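Local coordinates for protein glutamyl endopeptidase (Staphylococcus epidermidis, PDB 6TYA) that probably cleaves proteins on the carboxyl side of glutamate, and also after aspartate, as a secreted chymotrypsin-like serine endopeptidase, at residues I126-T131 with G149-I154; L159-S164 with N194-I199. The protein carries 2 engineered substitutions. All blocks are in the same frame, centred on the assembly; numbering follows the deposited sequence.

Contact 1 of 2, residues I126-T131 with G149-I154; sequences INENIT and GKVVYI
Ile130 and Gly149 form an antiparallel hydrogen-bonded pair, Ile130 N to Gly149 O at 2.8 Å with a nearly straight N-H (174°), and Asn129 faces Lys150 as the non-hydrogen-bonded pair beside it. Before the strand proper begins, Val151 still bonds to the incoming chain: its N donates to Glu128 O in the carbonyl plane, and its O accepts from Asn127 N at 2.7 Å.

The two polar side chains of the pair run side by side. Lys150, extended until a bend at its last torsion (chi4 -69°), brings NZ to 2.7 Å from Asn129 OD1, approaching from above the carbonyl plane; a weak bond to Asn127 O adds a second acceptor. A water donates to both Asn129 OD1 and Gly149 O, so Asn129 OD1 is gripped by both the lysine and the water. On the apolar side, CG2 of Val151 lies 3.8 Å from CD1 of Ile130, the two side chains crossing at about a right angle. Ile126 reaches with CD1 over the backbone at Tyr153, touching Tyr153 N at 3.4 Å and CG1 of Ile154.

Strands 129-134 and 144-155 form a beta hairpin; strand 173-175 flanks the former, strand 158-161 flanks the latter, and its Leu159 packs on Val151 and Ile154.

Contact 2 of 2, residues L159-S164 with N194-I199; sequences LRYDLS and NSSVYI
Asn194, Leu159 and Tyr161 carry most of the interface between strands 158-161 and 193-198. Asn194 is tied to the other segment by backbone and side chain together. Its N and O pair with Tyr161 O and N, while its side-chain ND2 donates to Leu163 O at 2.8 Å; the acceptor lies in the amide plane and the donor in the carbonyl plane, a flat arrangement that fixes the rotation of the amide. The same ND2 also bonds to Cys2 O, which links the contact to the N-terminal segment, where the engineered Cys2 is joined to the engineered Cys190 by a disulfide.

The ring of Tyr161 crosses the Asn194 side chain at about a right angle, with ring and amide planes 55° apart. The backbone O of Asn194 sits over one ring face, offset toward the rim, and Tyr161 CE1 rests 3.5 Å from Asn194 CB. Farther along, Tyr161 OH comes to 3.3 Å from Ser196 CB and is hydrogen-bonded to ND1 of His185 on strand 181-189.

These antiparallel pairings belong to the C-terminal of the two beta-barrel domains of the chymotrypsin-like fold, as expected for peptidase family S1B. Ser195, beside Arg160 in the non-hydrogen-bonded pair, turns to the other sheet face from Tyr161.

Leu159 O accepts two bonds from a single residue: Ser196 N at 2.7 Å, nearly in line with the C=O, and Ser196 OG at 3.0 Å, tilted from the carbonyl plane. The serine torsion (chi1 63°) sets OG between its own N and carbonyl carbon, from where it reaches back to this oxygen. Leu159 CG stands anti to the backbone N (chi1 -172°), and Leu159 CD1 meets Tyr198 CD1 at 3.6 Å, the two side chains crossing obliquely.

How the contacts relate
Contact 1 and contact 2 are neighbouring strand pairings in one antiparallel sheet, their centres about 8 Å apart, because strand 144-155 of the first pairs with strand 158-161 of the second. The join runs through the backbone of Arg160: Tyr153 O lies 2.8 Å from Arg160 N, and Val152 N is equally close to Arg160 O, both probable hydrogen bonds. Val152 and Tyr153 together face this one residue, a classic beta bulge. On the apolar side, Ile130 CD1 packs against Tyr161 CD2 at 3.5 Å. Contact 1 is remote from the predicted catalytic residues, whereas in contact 2 the Ser195 side chain lies about 8 Å from that of Asp94 and about 9 Å from that of His52.

Contact 1 of 2, residues I126-T131 with G149-I154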
ATOM      1  N   ILE A 126       8.650  13.648 -13.226  1.00 13.99           N
ATOM      2  CA  ILE A 126       8.612  12.773 -14.391  1.00 16.09           C
ATOM      3  C   ILE A 126       9.951  12.088 -14.580  1.00 14.86           C
ATOM      4  O   ILE A 126      11.007  12.699 -14.405  1.00 15.48           O
ATOM      5  CB  ILE A 126       8.257  13.603 -15.642  1.00 17.19           C
ATOM      6  CG1 ILE A 126       6.908  14.270 -15.447  1.00 25.32           C
ATOM      7  CG2 ILE A 126       8.238  12.746 -16.885  1.00 29.37           C
ATOM      8  CD1 ILE A 126       5.878  13.299 -15.004  1.00 14.19           C
ATOM      9  N   ASN A 127       9.904  10.821 -14.996  1.00 17.81           N
ATOM     10  CA  ASN A 127      11.051  10.013 -15.410  1.00 19.62           C
ATOM     11  C   ASN A 127      11.956   9.587 -14.269  1.00 16.91           C
ATOM     12  O   ASN A 127      13.015   9.005 -14.523  1.00 17.46           O
ATOM     13  CB  ASN A 127      11.913  10.710 -16.468  1.00 21.01           C
ATOM     14  CG  ASN A 127      11.622  10.207 -17.853  1.00 38.07           C
ATOM     15  OD1 ASN A 127      10.590  10.530 -18.437  1.00 38.99           O
ATOM     16  ND2 ASN A 127      12.510   9.373 -18.375  1.00 38.04           N
ATOM     17  N   GLU A 128      11.575   9.828 -13.021  1.00 18.80           N
ATOM     18  CA  GLU A 128      12.398   9.340 -11.928  1.00 17.35           C
ATOM     19  C   GLU A 128      12.109   7.863 -11.664  1.00 14.50           C
ATOM     20  O   GLU A 128      10.994   7.379 -11.880  1.00 15.11           O
ATOM     21  CB  GLU A 128      12.172  10.201 -10.684  1.00 18.69           C
ATOM     22  CG  GLU A 128      11.412   9.587  -9.550  1.00 22.27           C
ATOM     23  CD  GLU A 128      11.313  10.549  -8.380  1.00 25.25           C
ATOM     24  OE1 GLU A 128      11.210  11.768  -8.637  1.00 24.22           O
ATOM     25  OE2 GLU A 128      11.352  10.100  -7.215  1.00 27.04           O
ATOM     26  N   ASN A 129      13.142   7.143 -11.217  1.00 13.17           N
ATOM     27  CA  ASN A 129      13.060   5.698 -11.023  1.00 15.65           C
ATOM     28  C   ASN A 129      12.387   5.371  -9.697  1.00 12.84           C
ATOM     29  O   ASN A 129      12.755   5.914  -8.652  1.00 12.81           O
ATOM     30  CB  ASN A 129      14.451   5.065 -11.063  1.00 16.94           C
ATOM     31  CG  ASN A 129      15.122   5.233 -12.398  1.00 21.29           C
ATOM     32  OD1 ASN A 129      14.686   4.670 -13.402  1.00 18.70           O
ATOM     33  ND2 ASN A 129      16.193   6.015 -12.421  1.00 30.76           N
ATOM     34  N   ILE A 130      11.386   4.491  -9.742  1.00 16.62           N
ATOM     35  CA  ILE A 130      10.564   4.183  -8.580  1.00 12.52           C
ATOM     36  C   ILE A 130      10.293   2.685  -8.546  1.00 13.83           C
ATOM     37  O   ILE A 130      10.657   1.932  -9.456  1.00 10.01           O
ATOM     38  CB  ILE A 130       9.227   4.968  -8.571  1.00 11.35           C
ATOM     39  CG1 ILE A 130       8.413   4.653  -9.833  1.00 11.23           C
ATOM     40  CG2 ILE A 130       9.482   6.448  -8.416  1.00  9.65           C
ATOM     41  CD1 ILE A 130       6.951   5.058  -9.756  1.00  9.41           C
ATOM     42  N   THR A 131       9.642   2.266  -7.463  1.00 10.19           N
ATOM     43  CA  THR A 131       9.173   0.901  -7.308  1.00 12.83           C
ATOM     44  C   THR A 131       7.762   0.920  -6.738  1.00 11.94           C
ATOM     45  O   THR A 131       7.374   1.843  -6.013  1.00  9.96           O
ATOM     46  CB  THR A 131      10.071   0.080  -6.386  1.00 12.46           C
ATOM     47  OG1 THR A 131      10.103   0.701  -5.098  1.00 14.34           O
ATOM     48  CG2 THR A 131      11.485  -0.022  -6.948  1.00 17.90           C
ATOM     49  N   GLY A 149      10.163   0.626 -12.224  1.00 11.34           N
ATOM     50  CA  GLY A 149       9.801   1.471 -13.346  1.00 12.41           C
ATOM     51  C   GLY A 149      10.068   2.950 -13.114  1.00 16.47           C
ATOM     52  O   GLY A 149      10.910   3.331 -12.298  1.00 14.33           O
ATOM     53  N   LYS A 150       9.330   3.782 -13.861  1.00 12.71           N
ATOM     54  CA  LYS A 150       9.546   5.222 -13.904  1.00 13.47           C
ATOM     55  C   LYS A 150       8.218   5.962 -13.847  1.00 13.00           C
ATOM     56  O   LYS A 150       7.207   5.500 -14.380  1.00 12.18           O
ATOM     57  CB  LYS A 150      10.280   5.654 -15.189  1.00 17.59           C
ATOM     58  CG  LYS A 150      11.736   5.196 -15.305  1.00 20.13           C
ATOM     59  CD  LYS A 150      12.373   5.774 -16.577  1.00 24.96           C
ATOM     60  CE  LYS A 150      13.871   5.497 -16.655  1.00 22.87           C
ATOM     61  NZ  LYS A 150      14.625   6.260 -15.616  1.00 35.70           N
ATOM     62  N   VAL A 151       8.244   7.131 -13.210  1.00 11.72           N
ATOM     63  CA  VAL A 151       7.118   8.055 -13.256  1.00 11.07           C
ATOM     64  C   VAL A 151       6.951   8.583 -14.679  1.00 16.96           C
ATOM     65  O   VAL A 151       7.922   9.017 -15.318  1.00 12.69           O
ATOM     66  CB  VAL A 151       7.344   9.207 -12.265  1.00 12.06           C
ATOM     67  CG1 VAL A 151       6.206  10.197 -12.322  1.00 11.54           C
ATOM     68  CG2 VAL A 151       7.532   8.671 -10.844  1.00 10.86           C
ATOM     69  N   VAL A 152       5.717   8.554 -15.185  1.00 13.85           N
ATOM     70  CA  VAL A 152       5.406   9.125 -16.491  1.00 15.99           C
ATOM     71  C   VAL A 152       4.452  10.309 -16.415  1.00 17.87           C
ATOM     72  O   VAL A 152       4.284  11.003 -17.428  1.00 15.48           O
ATOM     73  CB  VAL A 152       4.849   8.066 -17.474  1.00 19.74           C
ATOM     74  CG1 VAL A 152       5.831   6.898 -17.635  1.00 13.96           C
ATOM     75  CG2 VAL A 152       3.469   7.564 -17.030  1.00 15.73           C
ATOM     76  N   TYR A 153       3.835  10.586 -15.262  1.00 15.05           N
ATOM     77  CA  TYR A 153       2.827  11.637 -15.186  1.00 12.42           C
ATOM     78  C   TYR A 153       2.591  12.024 -13.734  1.00 15.23           C
ATOM     79  O   TYR A 153       2.493  11.156 -12.861  1.00 13.54           O
ATOM     80  CB  TYR A 153       1.510  11.181 -15.830  1.00 14.76           C
ATOM     81  CG  TYR A 153       0.394  12.208 -15.815  1.00 15.39           C
ATOM     82  CD1 TYR A 153      -0.412  12.378 -14.685  1.00 14.66           C
ATOM     83  CD2 TYR A 153       0.126  12.988 -16.935  1.00 20.09           C
ATOM     84  CE1 TYR A 153      -1.442  13.297 -14.669  1.00 15.52           C
ATOM     85  CE2 TYR A 153      -0.903  13.916 -16.931  1.00 17.29           C
ATOM     86  CZ  TYR A 153      -1.684  14.064 -15.790  1.00 21.63           C
ATOM     87  OH  TYR A 153      -2.706  14.978 -15.757  1.00 19.40           O
ATOM     88  N   ILE A 154       2.477  13.331 -13.491  1.00 12.76           N
ATOM     89  CA  ILE A 154       2.136  13.875 -12.178  1.00 15.23           C
ATOM     90  C   ILE A 154       1.100  14.968 -12.396  1.00 15.75           C
ATOM     91  O   ILE A 154       1.340  15.910 -13.164  1.00 16.80           O
ATOM     92  CB  ILE A 154       3.361  14.443 -11.432  1.00 15.46           C
ATOM     93  CG1 ILE A 154       4.441  13.376 -11.258  1.00 15.53           C
ATOM     94  CG2 ILE A 154       2.946  15.026 -10.092  1.00 16.60           C
ATOM     95  CD1 ILE A 154       5.713  13.901 -10.593  1.00 15.31           C
TER
HETATM   96  O   HOH W   1      13.630   2.260 -13.152  1.00 22.06           O

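Contact 2 of 2, residues L159-S164 with N194-I199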
ATOM      1  N   LEU A 159      -0.457  10.200  -9.713  1.00 13.02           N
ATOM      2  CA  LEU A 159       0.880   9.933 -10.214  1.00 12.84           C
ATOM      3  C   LEU A 159       0.831   8.638 -11.015  1.00 15.22           C
ATOM      4  O   LEU A 159       0.353   7.614 -10.513  1.00 11.12           O
ATOM      5  CB  LEU A 159       1.903   9.835  -9.074  1.00 11.47           C
ATOM      6  CG  LEU A 159       3.360   9.744  -9.556  1.00 11.85           C
ATOM      7  CD1 LEU A 159       4.319  10.448  -8.613  1.00 16.68           C
ATOM      8  CD2 LEU A 159       3.797   8.301  -9.732  1.00 17.70           C
ATOM      9  N   ARG A 160       1.336   8.681 -12.248  1.00  9.70           N
ATOM     10  CA  ARG A 160       1.302   7.529 -13.138  1.00 11.35           C
ATOM     11  C   ARG A 160       2.713   7.046 -13.451  1.00 11.35           C
ATOM     12  O   ARG A 160       3.676   7.819 -13.409  1.00 12.01           O
ATOM     13  CB  ARG A 160       0.572   7.872 -14.437  1.00 11.48           C
ATOM     14  CG  ARG A 160      -0.816   8.422 -14.208  1.00 13.40           C
ATOM     15  CD  ARG A 160      -1.435   8.922 -15.508  1.00 14.17           C
ATOM     16  NE  ARG A 160      -2.729   9.559 -15.266  1.00 15.09           N
ATOM     17  CZ  ARG A 160      -3.367  10.313 -16.157  1.00 18.41           C
ATOM     18  NH1 ARG A 160      -2.821  10.527 -17.350  1.00 13.10           N
ATOM     19  NH2 ARG A 160      -4.534  10.859 -15.853  1.00 14.06           N
ATOM     20  N   TYR A 161       2.823   5.765 -13.801  1.00 10.29           N
ATOM     21  CA  TYR A 161       4.116   5.146 -14.077  1.00 14.22           C
ATOM     22  C   TYR A 161       3.952   4.052 -15.122  1.00 12.22           C
ATOM     23  O   TYR A 161       2.837   3.619 -15.431  1.00 10.61           O
ATOM     24  CB  TYR A 161       4.760   4.556 -12.807  1.00  9.12           C
ATOM     25  CG  TYR A 161       3.773   4.144 -11.747  1.00  8.76           C
ATOM     26  CD1 TYR A 161       3.058   2.955 -11.851  1.00 10.03           C
ATOM     27  CD2 TYR A 161       3.576   4.935 -10.621  1.00 12.56           C
ATOM     28  CE1 TYR A 161       2.147   2.585 -10.861  1.00 12.14           C
ATOM     29  CE2 TYR A 161       2.677   4.575  -9.632  1.00 12.34           C
ATOM     30  CZ  TYR A 161       1.965   3.407  -9.756  1.00  8.35           C
ATOM     31  OH  TYR A 161       1.077   3.074  -8.766  1.00  9.91           O
ATOM     32  N   ASP A 162       5.094   3.577 -15.636  1.00 11.90           N
ATOM     33  CA  ASP A 162       5.143   2.604 -16.721  1.00 13.97           C
ATOM     34  C   ASP A 162       5.401   1.168 -16.258  1.00 15.14           C
ATOM     35  O   ASP A 162       5.561   0.280 -17.106  1.00 15.76           O
ATOM     36  CB  ASP A 162       6.214   3.008 -17.748  1.00 14.72           C
ATOM     37  CG  ASP A 162       7.632   2.970 -17.179  1.00 21.66           C
ATOM     38  OD1 ASP A 162       7.880   2.300 -16.147  1.00 19.17           O
ATOM     39  OD2 ASP A 162       8.517   3.618 -17.774  1.00 22.58           O
ATOM     40  N   LEU A 163       5.448   0.918 -14.952  1.00 10.89           N
ATOM     41  CA  LEU A 163       5.777  -0.401 -14.420  1.00 14.23           C
ATOM     42  C   LEU A 163       4.512  -1.248 -14.279  1.00 14.02           C
ATOM     43  O   LEU A 163       3.396  -0.728 -14.187  1.00 12.92           O
ATOM     44  CB  LEU A 163       6.500  -0.257 -13.070  1.00 11.59           C
ATOM     45  CG  LEU A 163       5.796   0.615 -12.012  1.00  9.87           C
ATOM     46  CD1 LEU A 163       4.839  -0.215 -11.129  1.00  9.17           C
ATOM     47  CD2 LEU A 163       6.800   1.427 -11.157  1.00 12.36           C
ATOM     48  N   SER A 164       4.697  -2.567 -14.249  1.00 11.17           N
ATOM     49  CA  SER A 164       3.572  -3.497 -14.240  1.00 12.42           C
ATOM     50  C   SER A 164       3.027  -3.726 -12.830  1.00 12.07           C
ATOM     51  O   SER A 164       3.787  -3.788 -11.857  1.00  8.92           O
ATOM     52  CB  SER A 164       3.980  -4.839 -14.855  1.00 15.13           C
ATOM     53  OG  SER A 164       4.114  -4.741 -16.264  1.00 14.58           O
ATOM     54  N   ASN A 194      -0.067   2.624 -15.258  1.00  9.64           N
ATOM     55  CA  ASN A 194      -0.664   2.371 -13.961  1.00 11.51           C
ATOM     56  C   ASN A 194      -0.608   3.656 -13.145  1.00 13.89           C
ATOM     57  O   ASN A 194       0.149   4.581 -13.456  1.00 11.59           O
ATOM     58  CB  ASN A 194       0.038   1.200 -13.261  1.00 12.04           C
ATOM     59  CG  ASN A 194      -0.356  -0.155 -13.869  1.00 10.78           C
ATOM     60  OD1 ASN A 194      -1.532  -0.412 -14.107  1.00 10.34           O
ATOM     61  ND2 ASN A 194       0.621  -0.996 -14.149  1.00  9.10           N
ATOM     62  N   SER A 195      -1.448   3.735 -12.119  1.00 10.99           N
ATOM     63  CA  SER A 195      -1.668   5.014 -11.465  1.00 13.85           C
ATOM     64  C   SER A 195      -1.779   4.842  -9.956  1.00 12.51           C
ATOM     65  O   SER A 195      -2.198   3.793  -9.447  1.00 10.67           O
ATOM     66  CB  SER A 195      -2.913   5.714 -12.031  1.00 12.13           C
ATOM     67  OG  SER A 195      -4.050   4.881 -11.911  1.00 20.76           O
ATOM     68  N   SER A 196      -1.374   5.891  -9.250  1.00  9.56           N
ATOM     69  CA  SER A 196      -1.399   5.935  -7.807  1.00  7.30           C
ATOM     70  C   SER A 196      -2.041   7.236  -7.354  1.00 11.06           C
ATOM     71  O   SER A 196      -2.115   8.214  -8.105  1.00 11.12           O
ATOM     72  CB  SER A 196       0.023   5.838  -7.235  1.00 13.04           C
ATOM     73  OG  SER A 196       0.800   6.952  -7.657  1.00 12.73           O
ATOM     74  N   VAL A 197      -2.516   7.233  -6.110  1.00  8.48           N
ATOM     75  CA  VAL A 197      -2.841   8.482  -5.432  1.00 10.15           C
ATOM     76  C   VAL A 197      -1.531   9.172  -5.065  1.00 13.12           C
ATOM     77  O   VAL A 197      -0.703   8.610  -4.336  1.00 12.64           O
ATOM     78  CB  VAL A 197      -3.699   8.233  -4.187  1.00 12.17           C
ATOM     79  CG1 VAL A 197      -4.006   9.550  -3.497  1.00 10.34           C
ATOM     80  CG2 VAL A 197      -4.998   7.473  -4.548  1.00 10.65           C
ATOM     81  N   TYR A 198      -1.334  10.382  -5.584  1.00 10.81           N
ATOM     82  CA  TYR A 198      -0.129  11.159  -5.337  1.00 12.97           C
ATOM     83  C   TYR A 198      -0.249  11.876  -3.995  1.00 12.26           C
ATOM     84  O   TYR A 198      -1.237  12.570  -3.747  1.00 13.41           O
ATOM     85  CB  TYR A 198       0.064  12.163  -6.478  1.00 10.72           C
ATOM     86  CG  TYR A 198       1.334  12.986  -6.414  1.00 13.64           C
ATOM     87  CD1 TYR A 198       2.567  12.384  -6.191  1.00 11.87           C
ATOM     88  CD2 TYR A 198       1.303  14.360  -6.626  1.00 14.22           C
ATOM     89  CE1 TYR A 198       3.730  13.129  -6.146  1.00 13.39           C
ATOM     90  CE2 TYR A 198       2.464  15.116  -6.582  1.00 19.16           C
ATOM     91  CZ  TYR A 198       3.680  14.494  -6.339  1.00 17.11           C
ATOM     92  OH  TYR A 198       4.848  15.240  -6.297  1.00 17.21           O
ATOM     93  N   ILE A 199       0.742  11.714  -3.128  1.00 11.41           N
ATOM     94  CA  ILE A 199       0.655  12.270  -1.762  1.00 16.25           C
ATOM     95  C   ILE A 199       1.162  13.709  -1.842  1.00 19.13           C
ATOM     96  O   ILE A 199       2.283  14.045  -1.444  1.00 15.16           O
ATOM     97  CB  ILE A 199       1.413  11.422  -0.737  1.00 15.23           C
ATOM     98  CG1 ILE A 199       0.870   9.990  -0.732  1.00 13.27           C
ATOM     99  CG2 ILE A 199       1.284  12.034   0.647  1.00 19.38           C
ATOM    100  CD1 ILE A 199       1.627   9.057   0.187  1.00 15.30           C
TER